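Local coordinates for protein formiminotetrahydrofolate cyclodeaminase (Thermotoga maritima, PDB 1O5H) that probably catalyses the cyclodeamination of 5-formiminotetrahydrofolate, releasing ammonia and leaving 5,10-methenyltetrahydrofolate, at residues A[45-50]-A[154-159]; A[137-142]-A[200-205]. All coordinates share one frame; numbering follows the deposited sequence.

Contact 1 of 2, residues A[45-50]-A[154-159]; sequences AMACAL and ADLCHA
D155, next in sequence to the L156 that packs on A47, has OD1 approached by two residues of helix 178-206, one turn apart. Y199 OH is hydrogen-bonded to it, and K203 NZ adds a long, weak ion pair. H158 stacks its ring with that of Y199. These polar groups lie on the far side of helix 147-172. The side facing helix 36-56 is apolar. A47 CB meets L156 CB at 4.0 Å, where the CA atoms of A47 and L156 are 6.0 Å apart. Segments 45-50 and 154-159, on two helices of an all-helical fold, run nearly antiparallel at 154°, their axes 8.9 Å apart at closest approach. L50, one turn after A47, brings CD1 to 4.0 Å from L156 CD1. The two leucine side chains cross at about a right angle. Both have CG anti to the carbonyl carbon (chi1 -64° in L50, -58° in L156), which places CG beside the backbone N and lets the two CD1 methyls meet. L131 of helix 107-141 packs on both A47 and C157. At the dimer interface, selenomethionine M46 packs on M46 of the second subunit, and L50 on V27 of that subunit.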
loop_
_atom_site.group_PDB
_atom_site.type_symbol
_atom_site.label_atom_id
_atom_site.label_comp_id
_atom_site.label_asym_id
_atom_site.label_seq_id
_atom_site.Cartn_x
_atom_site.Cartn_y
_atom_site.Cartn_z
ATOM N N ALA A 45 1.547 8.021 1.873
ATOM C CA ALA A 45 1.486 9.271 1.143
ATOM C C ALA A 45 0.533 9.127 -0.012
ATOM O O ALA A 45 -0.300 9.973 -0.220
ATOM C CB ALA A 45 2.855 9.639 0.656
HETATM N N MSE A 46 0.636 8.031 -0.747
HETATM C CA MSE A 46 -0.254 7.799 -1.864
HETATM C C MSE A 46 -1.687 7.631 -1.399
HETATM O O MSE A 46 -2.618 8.071 -2.086
HETATM C CB MSE A 46 0.192 6.579 -2.649
HETATM C CG MSE A 46 1.421 6.840 -3.486
HETATM SE SE MSE A 46 2.095 5.181 -4.224
HETATM C CE MSE A 46 2.274 4.259 -2.648
ATOM N N ALA A 47 -1.880 7.004 -0.240
ATOM C CA ALA A 47 -3.234 6.870 0.295
ATOM C C ALA A 47 -3.838 8.232 0.585
ATOM O O ALA A 47 -5.016 8.466 0.289
ATOM C CB ALA A 47 -3.255 6.028 1.525
ATOM N N CYS A 48 -3.030 9.133 1.145
ATOM C CA CYS A 48 -3.465 10.501 1.407
ATOM C C CYS A 48 -3.846 11.189 0.104
ATOM O O CYS A 48 -4.836 11.938 0.040
ATOM C CB CYS A 48 -2.395 11.299 2.152
ATOM S SG CYS A 48 -2.100 10.729 3.859
ATOM N N ALA A 49 -3.095 10.920 -0.952
ATOM C CA ALA A 49 -3.447 11.473 -2.247
ATOM C C ALA A 49 -4.822 11.024 -2.730
ATOM O O ALA A 49 -5.568 11.830 -3.270
ATOM C CB ALA A 49 -2.392 11.165 -3.279
ATOM N N LEU A 50 -5.186 9.761 -2.535
ATOM C CA LEU A 50 -6.544 9.373 -2.911
ATOM C C LEU A 50 -7.558 10.170 -2.090
ATOM O O LEU A 50 -8.530 10.697 -2.632
ATOM C CB LEU A 50 -6.766 7.884 -2.758
ATOM C CG LEU A 50 -5.909 7.019 -3.680
ATOM C CD1 LEU A 50 -5.774 5.643 -3.073
ATOM C CD2 LEU A 50 -6.481 6.925 -5.089
ATOM N N ALA A 154 -8.770 3.511 2.279
ATOM C CA ALA A 154 -8.892 2.874 3.591
ATOM C C ALA A 154 -8.098 1.581 3.646
ATOM O O ALA A 154 -7.386 1.279 4.627
ATOM C CB ALA A 154 -10.313 2.628 3.926
ATOM N N ASP A 155 -8.191 0.798 2.592
ATOM C CA ASP A 155 -7.432 -0.425 2.603
ATOM C C ASP A 155 -5.915 -0.134 2.708
ATOM O O ASP A 155 -5.223 -0.737 3.538
ATOM C CB ASP A 155 -7.831 -1.301 1.430
ATOM C CG ASP A 155 -9.184 -1.980 1.654
ATOM O OD1 ASP A 155 -9.387 -2.526 2.750
ATOM O OD2 ASP A 155 -10.101 -2.045 0.799
ATOM N N LEU A 156 -5.410 0.824 1.932
ATOM C CA LEU A 156 -3.984 1.129 2.005
ATOM C C LEU A 156 -3.632 1.683 3.376
ATOM O O LEU A 156 -2.679 1.229 3.999
ATOM C CB LEU A 156 -3.585 2.119 0.926
ATOM C CG LEU A 156 -3.887 1.650 -0.488
ATOM C CD1 LEU A 156 -3.529 2.759 -1.443
ATOM C CD2 LEU A 156 -3.126 0.382 -0.805
ATOM N N CYS A 157 -4.434 2.633 3.849
ATOM C CA CYS A 157 -4.277 3.170 5.183
ATOM C C CYS A 157 -4.052 2.051 6.216
ATOM O O CYS A 157 -3.013 1.986 6.891
ATOM C CB CYS A 157 -5.507 3.978 5.548
ATOM S SG CYS A 157 -5.397 4.734 7.174
ATOM N N HIS A 158 -5.013 1.149 6.301
ATOM C CA HIS A 158 -4.914 0.036 7.206
ATOM C C HIS A 158 -3.605 -0.757 7.049
ATOM O O HIS A 158 -2.943 -1.091 8.048
ATOM C CB HIS A 158 -6.109 -0.864 6.981
ATOM C CG HIS A 158 -6.160 -2.036 7.899
ATOM N ND1 HIS A 158 -5.879 -3.320 7.479
ATOM C CD2 HIS A 158 -6.460 -2.123 9.216
ATOM C CE1 HIS A 158 -6.010 -4.152 8.499
ATOM N NE2 HIS A 158 -6.366 -3.450 9.563
ATOM N N ALA A 159 -3.216 -1.065 5.815
ATOM C CA ALA A 159 -1.976 -1.823 5.620
ATOM C C ALA A 159 -0.771 -1.042 6.159
ATOM O O ALA A 159 0.120 -1.620 6.781
ATOM C CB ALA A 159 -1.764 -2.173 4.139
#

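Contact 2 of 2, residues A[137-142]-A[200-205]; sequences KLAEFG and QRVKKM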
loop_
_atom_site.group_PDB
_atom_site.type_symbol
_atom_site.label_atom_id
_atom_site.label_comp_id
_atom_site.label_asym_id
_atom_site.label_seq_id
_atom_site.Cartn_x
_atom_site.Cartn_y
_atom_site.Cartn_z
ATOM N N LYS A 137 -14.776 10.729 7.288
ATOM C CA LYS A 137 -15.548 11.880 6.843
ATOM C C LYS A 137 -15.842 11.762 5.360
ATOM O O LYS A 137 -16.972 11.988 4.941
ATOM C CB LYS A 137 -14.858 13.198 7.198
ATOM C CG LYS A 137 -15.055 13.566 8.670
ATOM C CD LYS A 137 -14.071 14.617 9.184
ATOM C CE LYS A 137 -14.228 14.782 10.685
ATOM N NZ LYS A 137 -13.785 16.119 11.154
ATOM N N LEU A 138 -14.857 11.346 4.567
ATOM C CA LEU A 138 -15.096 11.219 3.133
ATOM C C LEU A 138 -16.136 10.128 2.786
ATOM O O LEU A 138 -17.008 10.328 1.947
ATOM C CB LEU A 138 -13.789 10.969 2.401
ATOM C CG LEU A 138 -12.791 12.123 2.417
ATOM C CD1 LEU A 138 -11.495 11.685 1.804
ATOM C CD2 LEU A 138 -13.308 13.339 1.686
ATOM N N ALA A 139 -16.049 8.974 3.444
ATOM C CA ALA A 139 -17.046 7.942 3.252
ATOM C C ALA A 139 -18.433 8.510 3.423
ATOM O O ALA A 139 -19.356 8.127 2.697
ATOM C CB ALA A 139 -16.846 6.814 4.235
ATOM N N GLU A 140 -18.597 9.426 4.373
ATOM C CA GLU A 140 -19.944 9.825 4.756
ATOM C C GLU A 140 -20.445 11.024 3.972
ATOM O O GLU A 140 -21.561 11.031 3.511
ATOM C CB GLU A 140 -20.010 10.088 6.259
ATOM C CG GLU A 140 -21.422 10.219 6.803
ATOM C CD GLU A 140 -21.433 10.588 8.278
ATOM O OE1 GLU A 140 -20.382 10.402 8.957
ATOM O OE2 GLU A 140 -22.498 11.066 8.750
ATOM N N PHE A 141 -19.585 12.021 3.806
ATOM C CA PHE A 141 -19.958 13.313 3.226
ATOM C C PHE A 141 -19.309 13.586 1.887
ATOM O O PHE A 141 -19.625 14.555 1.243
ATOM C CB PHE A 141 -19.578 14.438 4.176
ATOM C CG PHE A 141 -20.208 14.320 5.525
ATOM C CD1 PHE A 141 -21.594 14.469 5.682
ATOM C CD2 PHE A 141 -19.420 14.069 6.651
ATOM C CE1 PHE A 141 -22.190 14.366 6.944
ATOM C CE2 PHE A 141 -19.996 13.964 7.928
ATOM C CZ PHE A 141 -21.384 14.114 8.081
ATOM N N GLY A 142 -18.396 12.731 1.459
ATOM C CA GLY A 142 -17.698 12.946 0.200
ATOM C C GLY A 142 -18.519 12.505 -0.982
ATOM O O GLY A 142 -19.608 11.938 -0.828
ATOM N N GLN A 200 -13.067 -0.041 9.899
ATOM C CA GLN A 200 -14.226 -0.899 9.870
ATOM C C GLN A 200 -15.486 -0.094 9.489
ATOM O O GLN A 200 -16.231 -0.491 8.582
ATOM C CB GLN A 200 -14.379 -1.560 11.227
ATOM C CG GLN A 200 -14.589 -3.055 11.153
ATOM C CD GLN A 200 -13.340 -3.795 10.726
ATOM O OE1 GLN A 200 -13.257 -4.311 9.605
ATOM N NE2 GLN A 200 -12.362 -3.838 11.613
ATOM N N ARG A 201 -15.705 1.050 10.149
ATOM C CA ARG A 201 -16.814 1.924 9.777
ATOM C C ARG A 201 -16.751 2.265 8.288
ATOM O O ARG A 201 -17.733 2.093 7.595
ATOM C CB ARG A 201 -16.898 3.177 10.662
ATOM C CG ARG A 201 -17.504 2.918 12.032
ATOM C CD ARG A 201 -17.704 4.166 12.861
ATOM N NE ARG A 201 -16.453 4.913 13.043
ATOM C CZ ARG A 201 -15.521 4.626 13.950
ATOM N NH1 ARG A 201 -15.676 3.595 14.777
ATOM N NH2 ARG A 201 -14.429 5.375 14.038
ATOM N N VAL A 202 -15.602 2.709 7.788
ATOM C CA VAL A 202 -15.519 3.061 6.380
ATOM C C VAL A 202 -15.902 1.869 5.509
ATOM O O VAL A 202 -16.832 1.967 4.699
ATOM C CB VAL A 202 -14.161 3.560 5.992
ATOM C CG1 VAL A 202 -14.088 3.726 4.466
ATOM C CG2 VAL A 202 -13.875 4.864 6.716
ATOM N N LYS A 203 -15.206 0.741 5.673
ATOM C CA LYS A 203 -15.661 -0.502 5.051
ATOM C C LYS A 203 -17.197 -0.779 5.178
ATOM O O LYS A 203 -17.862 -1.031 4.187
ATOM C CB LYS A 203 -14.848 -1.669 5.563
ATOM C CG LYS A 203 -13.633 -1.987 4.687
ATOM C CD LYS A 203 -12.719 -2.974 5.371
ATOM C CE LYS A 203 -13.050 -4.427 5.079
ATOM N NZ LYS A 203 -12.165 -4.961 3.988
ATOM N N LYS A 204 -17.759 -0.697 6.380
ATOM C CA LYS A 204 -19.161 -1.025 6.571
ATOM C C LYS A 204 -20.019 -0.061 5.752
ATOM O O LYS A 204 -20.821 -0.497 4.948
ATOM C CB LYS A 204 -19.507 -0.999 8.068
ATOM C CG LYS A 204 -20.817 -1.684 8.477
HETATM N N MSE A 205 -19.814 1.242 5.931
HETATM C CA MSE A 205 -20.449 2.275 5.120
HETATM C C MSE A 205 -20.300 2.101 3.598
HETATM O O MSE A 205 -21.230 2.310 2.857
HETATM C CB MSE A 205 -19.871 3.612 5.516
HETATM C CG MSE A 205 -20.863 4.747 5.653
HETATM SE SE MSE A 205 -19.833 6.185 6.464
HETATM C CE MSE A 205 -19.221 5.260 8.231
#
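A139 carries the apolar part of this contact. Its CB points toward segment 200-205 and meets two side chains one turn apart, V202 and M205. A139 CB lies 3.8 Å from the selenium (SE) of selenomethionine M205. Both V202 methyls face the alanine: CG1, anti to the backbone N (chi1 172°), lies 4.1 Å from A139 CB, and CG2 lies only slightly farther off. M205 extends past CG and bends at its last torsion (chi3 -59°). Its selenium also lies 3.9 Å from E140 CB, so M205 spans two consecutive residues of the other helix. The CA atoms of A139 and V202 are 6.0 Å apart, and the segment axes 9.5 Å at closest approach. The two segments run roughly parallel, at 25°, whereas 45-50 and 154-159 run nearly antiparallel.

Among the charged residues, E140 comes closest to M205 with its CB, while its CG sits over the centre of one face of the F141 ring. R201 NE forms a salt bridge with E136 OE2, just before 137-142, so the same two helices are also joined by charge.

Backbone bonds close the end of helix 107-141. F141 N bonds to K137 O at 2.8 Å, and G142 N to L138 O at 2.8 Å. G142 is the first residue to leave the helical conformation. L138 turns to another side and packs on helices 36-56 and 68-100.

Across 137-142 and 200-205 the interaction is therefore van der Waals packing without directional bonds. The nearby R201-E136 salt bridge adds a more specific pairing of the two helices.

Contact 1 lies in the core, with its touching residues all buried. Contact 2 is nearer the surface and only partly buried. Their centres are 14 Å apart, and they share no helix: contact 1 joins 36-56 with 147-172, and contact 2 joins 107-141 with 178-206. The segments alternate along the chain. The two sites meet where A154 CB lies 4.0 Å from V202 CG1, so helix 147-172 packs against both sets. Both contacts rely on a small alanine facing larger apolar side chains. Leucines fill the antiparallel pair in the core. Selenomethionine and the base of a glutamate edge the roughly parallel pair near the surface.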